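Local coordinates for protein flavoredoxin (Methanosarcina acetivorans, PDB 3BNK) that binds flavin mononucleotide and, as a flavoprotein of the flavin reductase-like family, probably serves in electron transport, at residues A29-A33 and S54-P58; M32-V37 and G48-N52; F67-Y73 and C113-C119. All coordinates share one frame; numbering follows the deposited sequence.

Interaction 1: A29-A33 and S54-P58; sequences ANLMA and SHYTP. With FMN (flavin mononucleotide), chain D.
Asn30 and Thr57 mark the nearest backbone approach of the two segments, with Asn30 CA and Thr57 CA 6.9 Å apart. That spacing is too wide for strand pairing: 29-33 runs as an extended strand, 54-58 runs from a loop into helix 57-64, and side chains and the FMN phosphate bridge them. The Asn30 amide makes one of these links. Its CG stands opposite the backbone N (chi1 -163°), which sends ND2 across to the phosphate, where ND2 meets FMN O3P at 2.9 Å in a nearly straight bond (170°). ND2 also makes a weak, strongly bent bond to Thr57 OG1 and lies near the plane of the Tyr56 ring, at its edge, 3.9 Å from Tyr56 CD2. Thr57 OG1 is thus shared between the asparagine and FMN O2P; the latter bond is so short that its exact length is doubtful. Backbone donors add to the grip: Tyr56 N reaches FMN O1P at 3.1 Å and Thr57 N reaches FMN O2P at 2.9 Å, consistent with an anion held by N-H groups near a helix N-terminus. Met32 lays CG 3.4 Å from Thr57 OG1, and its CE comes obliquely to the His55 ring. His55 in turn sets one face against FMN C5' and gives a weak bond from NE2 to FMN N1, while Ala33 O accepts from FMN O2' at 2.8 Å. Lys93, Ser87 and Gly88 also bond FMN. Next to 29-33 in the sheet, strand 16-25 pairs with Asn30 and Met32 through Ala23 and Leu21; Pro58 packs helix 57-64 on Val51, Tyr131 and Phe133.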
loop_
_atom_site.group_PDB
_atom_site.type_symbol
_atom_site.label_atom_id
_atom_site.label_comp_id
_atom_site.label_asym_id
_atom_site.label_seq_id
_atom_site.Cartn_x
_atom_site.Cartn_y
_atom_site.Cartn_z
ATOM N N ALA B 29 -25.010 5.796 -1.970
ATOM C CA ALA B 29 -23.561 5.913 -1.966
ATOM C C ALA B 29 -23.009 5.972 -0.539
ATOM O O ALA B 29 -23.532 6.685 0.340
ATOM C CB ALA B 29 -23.121 7.119 -2.767
ATOM N N ASN B 30 -21.960 5.190 -0.323
ATOM C CA ASN B 30 -21.230 5.209 0.917
ATOM C C ASN B 30 -19.768 5.479 0.637
ATOM O O ASN B 30 -19.269 5.146 -0.434
ATOM C CB ASN B 30 -21.402 3.891 1.675
ATOM C CG ASN B 30 -21.010 4.009 3.125
ATOM O OD1 ASN B 30 -21.397 4.955 3.811
ATOM N ND2 ASN B 30 -20.245 3.048 3.605
ATOM N N LEU B 31 -19.109 6.133 1.594
ATOM C CA LEU B 31 -17.669 6.343 1.573
ATOM C C LEU B 31 -17.067 6.033 2.933
ATOM O O LEU B 31 -17.620 6.408 3.957
ATOM C CB LEU B 31 -17.356 7.788 1.168
ATOM C CG LEU B 31 -18.024 8.065 -0.184
ATOM C CD1 LEU B 31 -18.773 9.371 -0.218
ATOM C CD2 LEU B 31 -17.078 7.882 -1.360
ATOM N N MET B 32 -15.942 5.332 2.934
ATOM C CA MET B 32 -15.146 5.161 4.137
ATOM C C MET B 32 -13.681 5.469 3.838
ATOM O O MET B 32 -13.213 5.248 2.719
ATOM C CB MET B 32 -15.290 3.740 4.701
ATOM C CG MET B 32 -14.858 2.628 3.756
ATOM S SD MET B 32 -14.586 1.065 4.599
ATOM C CE MET B 32 -12.846 1.139 5.005
ATOM N N ALA B 33 -12.961 5.967 4.850
ATOM C CA ALA B 33 -11.520 6.205 4.736
ATOM C C ALA B 33 -10.764 4.878 4.686
ATOM O O ALA B 33 -11.092 3.934 5.432
ATOM C CB ALA B 33 -11.030 7.098 5.873
ATOM N N SER B 54 -16.496 -5.435 10.469
ATOM C CA SER B 54 -17.411 -4.642 11.310
ATOM C C SER B 54 -18.045 -3.466 10.578
ATOM O O SER B 54 -19.065 -2.926 11.040
ATOM C CB SER B 54 -16.746 -4.180 12.620
ATOM O OG SER B 54 -15.805 -3.123 12.422
ATOM N N HIS B 55 -17.481 -3.099 9.425
ATOM C CA HIS B 55 -17.956 -1.921 8.677
ATOM C C HIS B 55 -19.199 -2.169 7.821
ATOM O O HIS B 55 -19.564 -3.318 7.512
ATOM C CB HIS B 55 -16.849 -1.311 7.813
ATOM C CG HIS B 55 -15.599 -0.981 8.564
ATOM N ND1 HIS B 55 -15.604 -0.531 9.864
ATOM C CD2 HIS B 55 -14.300 -1.010 8.183
ATOM C CE1 HIS B 55 -14.360 -0.322 10.261
ATOM N NE2 HIS B 55 -13.552 -0.601 9.258
ATOM N N TYR B 56 -19.826 -1.062 7.424
ATOM C CA TYR B 56 -21.044 -1.072 6.621
ATOM C C TYR B 56 -20.726 -1.289 5.143
ATOM O O TYR B 56 -21.521 -1.872 4.402
ATOM C CB TYR B 56 -21.773 0.262 6.825
ATOM C CG TYR B 56 -23.134 0.378 6.196
ATOM C CD1 TYR B 56 -24.214 -0.387 6.664
ATOM C CD2 TYR B 56 -23.363 1.282 5.166
ATOM C CE1 TYR B 56 -25.474 -0.266 6.103
ATOM C CE2 TYR B 56 -24.618 1.411 4.599
ATOM C CZ TYR B 56 -25.669 0.635 5.069
ATOM O OH TYR B 56 -26.919 0.759 4.500
ATOM N N THR B 57 -19.544 -0.825 4.736
ATOM C CA THR B 57 -19.110 -0.853 3.343
ATOM C C THR B 57 -19.106 -2.262 2.676
ATOM O O THR B 57 -19.563 -2.379 1.532
ATOM C CB THR B 57 -17.764 -0.087 3.180
ATOM O OG1 THR B 57 -17.953 1.291 3.553
ATOM C CG2 THR B 57 -17.225 -0.159 1.748
ATOM N N PRO B 58 -18.609 -3.326 3.383
ATOM C CA PRO B 58 -18.533 -4.653 2.750
ATOM C C PRO B 58 -19.851 -5.199 2.211
ATOM O O PRO B 58 -19.832 -5.831 1.147
ATOM C CB PRO B 58 -18.010 -5.560 3.870
ATOM C CG PRO B 58 -17.299 -4.642 4.780
ATOM C CD PRO B 58 -18.080 -3.367 4.759
HETATM N N1 FMN D . -11.008 0.632 7.995
HETATM C C2 FMN D . -10.739 -0.512 7.271
HETATM O O2 FMN D . -11.452 -1.496 7.430
HETATM N N3 FMN D . -9.686 -0.543 6.372
HETATM C C4 FMN D . -8.903 0.588 6.211
HETATM O O4 FMN D . -7.965 0.551 5.423
HETATM C C4A FMN D . -9.173 1.748 6.948
HETATM N N5 FMN D . -8.388 2.883 6.802
HETATM C C5A FMN D . -8.665 4.035 7.515
HETATM C C6 FMN D . -7.865 5.166 7.316
HETATM C C7 FMN D . -8.125 6.342 8.036
HETATM C C7M FMN D . -7.317 7.565 7.723
HETATM C C8 FMN D . -9.190 6.379 8.948
HETATM C C8M FMN D . -9.650 7.688 9.555
HETATM C C9 FMN D . -9.995 5.245 9.125
HETATM C C9A FMN D . -9.747 4.072 8.410
HETATM N N10 FMN D . -10.543 2.931 8.573
HETATM C C10 FMN D . -10.246 1.773 7.848
HETATM C "C1'" FMN D . -11.769 2.969 9.446
HETATM C "C2'" FMN D . -13.064 3.105 8.655
HETATM O "O2'" FMN D . -12.910 4.059 7.621
HETATM C "C3'" FMN D . -14.205 3.587 9.552
HETATM O "O3'" FMN D . -14.498 2.680 10.600
HETATM C "C4'" FMN D . -15.452 3.925 8.735
HETATM O "O4'" FMN D . -16.353 4.616 9.558
HETATM C "C5'" FMN D . -16.162 2.727 8.119
HETATM O "O5'" FMN D . -17.231 3.294 7.384
HETATM P P FMN D . -18.567 2.469 7.007
HETATM O O1P FMN D . -19.093 1.802 8.244
HETATM O O2P FMN D . -18.181 1.414 6.013
HETATM O O3P FMN D . -19.613 3.355 6.386
#

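Interaction 2: M32-V37 and G48-N52; sequences MALGWV and GVGVN. With FMN (flavin mononucleotide), chain D.
Val37 and Val49 pair as antiparallel non-hydrogen-bonded neighbours, their side chains alongside each other on one face, and here the packing is tight. Val37 CG1 lies beside Val49 CG2, and Leu34 CD2 presses on that same methyl at 3.4 Å, closer than usual for two carbons. With CG opposite the backbone N (chi1 171°), Leu34 reaches 48-52 with both methyls, CD1 toward Gly50 O and CD2 toward Val49. Next along, Gly50 N donates to Trp36 O at 2.8 Å, in the carbonyl plane and nearly straight (168°), the centre of an inverse gamma turn thus being tied to the facing strand. The Trp36 ring turns its edge to Gly50 CA; any beta carbon there would fall 2.8 Å from Trp36 CE3, a clash. Beyond Gly50 the strands splay apart toward partly exposed Asn52, and the flavin fills the widening gap. Gly50 O accepts from FMN N3 at 2.7 Å, Asn52 N donates to FMN O2 at 2.7 Å, and Gly35 N and Trp36 N both reach FMN O4, while the flavin's C4-O4 edge points at one Trp36 face, toward its rim. Met32 bridges this looser end, SD 3.8 Å from Val51 CG1 and CE 3.5 Å from FMN C2. Shortening Met32 to an alanine removes SD and CE and is likely to open a gap between Val51 and the flavin pyrimidine. Strand 16-25 flanks the hairpin, pairing with Met32 and Leu34, and strand 130-142 pairs with Val49 and Val51.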
loop_
_atom_site.group_PDB
_atom_site.type_symbol
_atom_site.label_atom_id
_atom_site.label_comp_id
_atom_site.label_asym_id
_atom_site.label_seq_id
_atom_site.Cartn_x
_atom_site.Cartn_y
_atom_site.Cartn_z
ATOM N N MET B 32 -15.942 5.332 2.934
ATOM C CA MET B 32 -15.146 5.161 4.137
ATOM C C MET B 32 -13.681 5.469 3.838
ATOM O O MET B 32 -13.213 5.248 2.719
ATOM C CB MET B 32 -15.290 3.740 4.701
ATOM C CG MET B 32 -14.858 2.628 3.756
ATOM S SD MET B 32 -14.586 1.065 4.599
ATOM C CE MET B 32 -12.846 1.139 5.005
ATOM N N ALA B 33 -12.961 5.967 4.850
ATOM C CA ALA B 33 -11.520 6.205 4.736
ATOM C C ALA B 33 -10.764 4.878 4.686
ATOM O O ALA B 33 -11.092 3.934 5.432
ATOM C CB ALA B 33 -11.030 7.098 5.873
ATOM N N LEU B 34 -9.802 4.782 3.765
ATOM C CA LEU B 34 -9.112 3.510 3.482
ATOM C C LEU B 34 -7.612 3.697 3.254
ATOM O O LEU B 34 -7.202 4.445 2.385
ATOM C CB LEU B 34 -9.746 2.783 2.272
ATOM C CG LEU B 34 -9.012 1.545 1.720
ATOM C CD1 LEU B 34 -9.424 0.302 2.471
ATOM C CD2 LEU B 34 -9.269 1.347 0.211
ATOM N N GLY B 35 -6.809 2.989 4.038
ATOM C CA GLY B 35 -5.349 3.031 3.924
ATOM C C GLY B 35 -4.812 1.698 3.446
ATOM O O GLY B 35 -3.691 1.622 2.937
ATOM N N TRP B 36 -5.614 0.639 3.605
ATOM C CA TRP B 36 -5.227 -0.707 3.166
ATOM C C TRP B 36 -5.607 -0.919 1.697
ATOM O O TRP B 36 -6.583 -1.625 1.394
ATOM C CB TRP B 36 -5.869 -1.794 4.055
ATOM C CG TRP B 36 -5.447 -1.764 5.533
ATOM C CD1 TRP B 36 -4.803 -0.746 6.192
ATOM C CD2 TRP B 36 -5.695 -2.777 6.517
ATOM N NE1 TRP B 36 -4.624 -1.065 7.512
ATOM C CE2 TRP B 36 -5.169 -2.303 7.747
ATOM C CE3 TRP B 36 -6.329 -4.030 6.488
ATOM C CZ2 TRP B 36 -5.227 -3.054 8.930
ATOM C CZ3 TRP B 36 -6.393 -4.772 7.668
ATOM C CH2 TRP B 36 -5.846 -4.277 8.875
ATOM N N VAL B 37 -4.846 -0.282 0.804
ATOM C CA VAL B 37 -5.019 -0.415 -0.647
ATOM C C VAL B 37 -3.671 -0.696 -1.252
ATOM O O VAL B 37 -2.691 -0.035 -0.914
ATOM C CB VAL B 37 -5.386 0.884 -1.408
ATOM C CG1 VAL B 37 -6.429 0.587 -2.537
ATOM C CG2 VAL B 37 -5.693 2.088 -0.482
ATOM N N GLY B 48 -6.255 -4.275 -4.498
ATOM C CA GLY B 48 -6.972 -4.916 -3.412
ATOM C C GLY B 48 -7.246 -3.918 -2.315
ATOM O O GLY B 48 -6.486 -2.963 -2.117
ATOM N N VAL B 49 -8.319 -4.155 -1.583
ATOM C CA VAL B 49 -8.783 -3.229 -0.562
ATOM C C VAL B 49 -9.152 -4.007 0.711
ATOM O O VAL B 49 -9.947 -4.959 0.648
ATOM C CB VAL B 49 -9.952 -2.380 -1.124
ATOM C CG1 VAL B 49 -10.830 -1.844 -0.033
ATOM C CG2 VAL B 49 -9.409 -1.224 -2.001
ATOM N N GLY B 50 -8.537 -3.622 1.835
ATOM C CA GLY B 50 -8.729 -4.255 3.138
ATOM C C GLY B 50 -9.776 -3.573 4.008
ATOM O O GLY B 50 -9.657 -2.386 4.348
ATOM N N VAL B 51 -10.811 -4.333 4.360
ATOM C CA VAL B 51 -12.001 -3.760 4.974
ATOM C C VAL B 51 -12.481 -4.615 6.142
ATOM O O VAL B 51 -12.854 -5.768 5.965
ATOM C CB VAL B 51 -13.169 -3.526 3.950
ATOM C CG1 VAL B 51 -14.296 -2.749 4.616
ATOM C CG2 VAL B 51 -12.700 -2.768 2.688
ATOM N N ASN B 52 -12.476 -4.022 7.332
ATOM C CA ASN B 52 -12.951 -4.712 8.523
ATOM C C ASN B 52 -14.379 -5.230 8.382
ATOM O O ASN B 52 -15.263 -4.545 7.864
ATOM C CB ASN B 52 -12.796 -3.847 9.776
ATOM C CG ASN B 52 -12.760 -4.679 11.046
ATOM O OD1 ASN B 52 -13.793 -5.122 11.535
ATOM N ND2 ASN B 52 -11.563 -4.913 11.571
HETATM N N1 FMN D . -11.008 0.632 7.995
HETATM C C2 FMN D . -10.739 -0.512 7.271
HETATM O O2 FMN D . -11.452 -1.496 7.430
HETATM N N3 FMN D . -9.686 -0.543 6.372
HETATM C C4 FMN D . -8.903 0.588 6.211
HETATM O O4 FMN D . -7.965 0.551 5.423
HETATM C C4A FMN D . -9.173 1.748 6.948
HETATM N N5 FMN D . -8.388 2.883 6.802
HETATM C C5A FMN D . -8.665 4.035 7.515
HETATM C C6 FMN D . -7.865 5.166 7.316
HETATM C C7 FMN D . -8.125 6.342 8.036
HETATM C C7M FMN D . -7.317 7.565 7.723
HETATM C C8 FMN D . -9.190 6.379 8.948
HETATM C C8M FMN D . -9.650 7.688 9.555
HETATM C C9 FMN D . -9.995 5.245 9.125
HETATM C C9A FMN D . -9.747 4.072 8.410
HETATM N N10 FMN D . -10.543 2.931 8.573
HETATM C C10 FMN D . -10.246 1.773 7.848
HETATM C "C1'" FMN D . -11.769 2.969 9.446
HETATM C "C2'" FMN D . -13.064 3.105 8.655
HETATM O "O2'" FMN D . -12.910 4.059 7.621
HETATM C "C3'" FMN D . -14.205 3.587 9.552
HETATM O "O3'" FMN D . -14.498 2.680 10.600
HETATM C "C4'" FMN D . -15.452 3.925 8.735
HETATM O "O4'" FMN D . -16.353 4.616 9.558
HETATM C "C5'" FMN D . -16.162 2.727 8.119
HETATM O "O5'" FMN D . -17.231 3.294 7.384
HETATM P P FMN D . -18.567 2.469 7.007
HETATM O O1P FMN D . -19.093 1.802 8.244
HETATM O O2P FMN D . -18.181 1.414 6.013
HETATM O O3P FMN D . -19.613 3.355 6.386
#

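Interaction 3: F67-Y73 and C113-C119; sequences FSVNFPY and CTLNLEC
Residues Phe67 to Asn70 and Asn116 to Cys119 form an antiparallel ladder between strands 66-71 and 115-126, the axes of the short segments 67-71 and 115-119 at 168°. Phe67 and Cys119 bond both ways through their backbones, Cys119 N reaching Phe67 O at 2.7 Å; Val69 and Leu117 do the same, with Leu117 N 2.8 Å from Val69 O. On the face carrying Phe67 and Cys119, Cys119 CB sits over the phenyl ring, 3.9 Å from the Phe67 ring centroid, a CH-pi contact, and SG approaches obliquely. The ring is brought there by a chi1 of 65°, with CG between the backbone N and carbonyl carbon. This is part of the curled antiparallel sheet of the flavin reductase-like domain, which has the split-barrel fold of FMN-binding proteins: strand 16-25 runs along the other edge of 66-71, and 130-142 along that of 115-126. The Asn70 and Asn116 face is polar yet buried. Asn116 ND2 donates at 2.7 Å to a lone pair of Asn70 OD1, the two amide planes 65° apart; Asn70 ND2 bonds Leu20 O and, at 2.9 Å, Ser68 OG, itself bonded to Pro108 O, and Asn70 OD1 also takes Ile110 N. At the far end Thr114 N bonds Phe71 O at 2.8 Å, Phe71 N bonds Leu115 O, and Phe71 CD1 lies alongside Leu115 CD2 at 3.7 Å. Tyr14 of the second subunit packs on both Phe71 and Leu115.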
loop_
_atom_site.group_PDB
_atom_site.type_symbol
_atom_site.label_atom_id
_atom_site.label_comp_id
_atom_site.label_asym_id
_atom_site.label_seq_id
_atom_site.Cartn_x
_atom_site.Cartn_y
_atom_site.Cartn_z
ATOM N N PHE B 67 -16.557 -1.226 -6.592
ATOM C CA PHE B 67 -16.159 -0.192 -5.661
ATOM C C PHE B 67 -15.239 0.819 -6.357
ATOM O O PHE B 67 -14.755 0.587 -7.469
ATOM C CB PHE B 67 -15.488 -0.793 -4.409
ATOM C CG PHE B 67 -14.179 -1.505 -4.683
ATOM C CD1 PHE B 67 -12.964 -0.812 -4.621
ATOM C CD2 PHE B 67 -14.154 -2.872 -4.982
ATOM C CE1 PHE B 67 -11.752 -1.470 -4.850
ATOM C CE2 PHE B 67 -12.947 -3.543 -5.226
ATOM C CZ PHE B 67 -11.745 -2.844 -5.158
ATOM N N SER B 68 -15.027 1.952 -5.695
ATOM C CA SER B 68 -14.070 2.930 -6.181
ATOM C C SER B 68 -13.014 3.243 -5.137
ATOM O O SER B 68 -13.243 3.110 -3.934
ATOM C CB SER B 68 -14.771 4.221 -6.629
ATOM O OG SER B 68 -15.464 4.818 -5.549
ATOM N N VAL B 69 -11.855 3.659 -5.627
ATOM C CA VAL B 69 -10.760 4.125 -4.806
ATOM C C VAL B 69 -10.506 5.565 -5.241
ATOM O O VAL B 69 -10.206 5.815 -6.408
ATOM C CB VAL B 69 -9.505 3.247 -4.998
ATOM C CG1 VAL B 69 -8.383 3.713 -4.089
ATOM C CG2 VAL B 69 -9.820 1.789 -4.712
ATOM N N ASN B 70 -10.640 6.488 -4.287
ATOM C CA ASN B 70 -10.699 7.933 -4.538
ATOM C C ASN B 70 -9.593 8.637 -3.756
ATOM O O ASN B 70 -9.416 8.378 -2.566
ATOM C CB ASN B 70 -12.063 8.512 -4.110
ATOM C CG ASN B 70 -13.236 7.939 -4.891
ATOM O OD1 ASN B 70 -13.510 8.340 -6.024
ATOM N ND2 ASN B 70 -13.952 7.006 -4.273
ATOM N N PHE B 71 -8.842 9.513 -4.424
ATOM C CA PHE B 71 -7.682 10.167 -3.789
ATOM C C PHE B 71 -7.980 11.612 -3.433
ATOM O O PHE B 71 -7.995 12.454 -4.307
ATOM C CB PHE B 71 -6.432 10.101 -4.693
ATOM C CG PHE B 71 -5.833 8.732 -4.800
ATOM C CD1 PHE B 71 -6.376 7.784 -5.677
ATOM C CD2 PHE B 71 -4.729 8.382 -4.028
ATOM C CE1 PHE B 71 -5.837 6.516 -5.787
ATOM C CE2 PHE B 71 -4.173 7.113 -4.120
ATOM C CZ PHE B 71 -4.731 6.165 -4.999
ATOM N N PRO B 72 -8.208 11.910 -2.138
ATOM C CA PRO B 72 -8.372 13.318 -1.780
ATOM C C PRO B 72 -7.038 14.082 -1.804
ATOM O O PRO B 72 -5.970 13.477 -1.661
ATOM C CB PRO B 72 -8.944 13.241 -0.362
ATOM C CG PRO B 72 -8.329 11.976 0.207
ATOM C CD PRO B 72 -8.312 11.018 -0.961
ATOM N N TYR B 73 -7.093 15.395 -2.007
ATOM C CA TYR B 73 -5.930 16.247 -1.771
ATOM C C TYR B 73 -5.879 16.674 -0.291
ATOM O O TYR B 73 -6.844 16.479 0.447
ATOM C CB TYR B 73 -5.892 17.449 -2.737
ATOM C CG TYR B 73 -7.154 18.277 -2.740
ATOM C CD1 TYR B 73 -7.292 19.378 -1.891
ATOM C CD2 TYR B 73 -8.206 17.963 -3.589
ATOM C CE1 TYR B 73 -8.449 20.134 -1.883
ATOM C CE2 TYR B 73 -9.378 18.723 -3.594
ATOM C CZ TYR B 73 -9.495 19.798 -2.737
ATOM O OH TYR B 73 -10.649 20.549 -2.742
ATOM N N CYS B 113 -12.165 14.582 -5.522
ATOM C CA CYS B 113 -10.921 13.803 -5.462
ATOM C C CYS B 113 -10.091 13.914 -6.755
ATOM O O CYS B 113 -10.633 14.048 -7.852
ATOM C CB CYS B 113 -11.196 12.339 -5.080
ATOM S SG CYS B 113 -11.569 12.127 -3.303
ATOM N N THR B 114 -8.773 13.854 -6.613
ATOM C CA THR B 114 -7.886 14.131 -7.728
ATOM C C THR B 114 -7.781 12.980 -8.720
ATOM O O THR B 114 -7.372 13.178 -9.875
ATOM C CB THR B 114 -6.483 14.529 -7.237
ATOM O OG1 THR B 114 -5.808 13.379 -6.701
ATOM C CG2 THR B 114 -6.594 15.645 -6.184
ATOM N N LEU B 115 -8.138 11.786 -8.253
ATOM C CA LEU B 115 -8.021 10.550 -9.023
ATOM C C LEU B 115 -9.040 9.549 -8.486
ATOM O O LEU B 115 -9.159 9.360 -7.266
ATOM C CB LEU B 115 -6.590 9.980 -8.933
ATOM C CG LEU B 115 -6.246 8.611 -9.555
ATOM C CD1 LEU B 115 -6.232 8.618 -11.114
ATOM C CD2 LEU B 115 -4.920 8.117 -9.034
ATOM N N ASN B 116 -9.778 8.929 -9.406
ATOM C CA ASN B 116 -10.789 7.913 -9.066
ATOM C C ASN B 116 -10.587 6.634 -9.870
ATOM O O ASN B 116 -10.542 6.672 -11.100
ATOM C CB ASN B 116 -12.220 8.431 -9.306
ATOM C CG ASN B 116 -12.372 9.911 -9.022
ATOM O OD1 ASN B 116 -12.172 10.748 -9.910
ATOM N ND2 ASN B 116 -12.762 10.244 -7.792
ATOM N N LEU B 117 -10.447 5.517 -9.162
ATOM C CA LEU B 117 -10.305 4.206 -9.783
ATOM C C LEU B 117 -11.587 3.408 -9.583
ATOM O O LEU B 117 -11.961 3.101 -8.459
ATOM C CB LEU B 117 -9.085 3.452 -9.222
ATOM C CG LEU B 117 -7.754 4.212 -9.110
ATOM C CD1 LEU B 117 -6.634 3.315 -8.566
ATOM C CD2 LEU B 117 -7.313 4.901 -10.445
ATOM N N GLU B 118 -12.258 3.097 -10.690
ATOM C CA GLU B 118 -13.533 2.397 -10.685
ATOM C C GLU B 118 -13.254 0.903 -10.866
ATOM O O GLU B 118 -12.685 0.497 -11.872
ATOM C CB GLU B 118 -14.426 2.956 -11.801
ATOM C CG GLU B 118 -15.830 2.367 -11.903
ATOM C CD GLU B 118 -16.620 2.930 -13.100
ATOM O OE1 GLU B 118 -15.994 3.440 -14.060
ATOM O OE2 GLU B 118 -17.870 2.858 -13.069
ATOM N N CYS B 119 -13.643 0.090 -9.882
ATOM C CA CYS B 119 -13.152 -1.287 -9.824
ATOM C C CYS B 119 -14.227 -2.354 -9.812
ATOM O O CYS B 119 -15.252 -2.222 -9.132
ATOM C CB CYS B 119 -12.206 -1.489 -8.631
ATOM S SG CYS B 119 -10.882 -0.266 -8.572
HETATM O O HOH W 1 -4.713 13.621 -4.259
#

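How the interactions relate
Interactions 1 and 2 are neighbours, their centres about 9 Å apart; they share Met32 and Ala33 of strand 28-41 and hold one FMN, mainly its phosphate and ribityl in interaction 1, with His55 reaching the ring, and mainly the isoalloxazine in interaction 2. Along the chain, strand 46-52 leads into helix 57-64 and then strand 66-71, so interaction 3 opens after both have closed. Its centre lies about 12 Å from that of interaction 2 and about 14 Å from that of interaction 1, which it does not touch. All three reach the same curled sheet. Packing of Val37 and Val49 on Phe67 and Val69 links the flavin-binding hairpin to the 66-71/115-126 ladder, and interactions 2 and 3 also touch the second subunit.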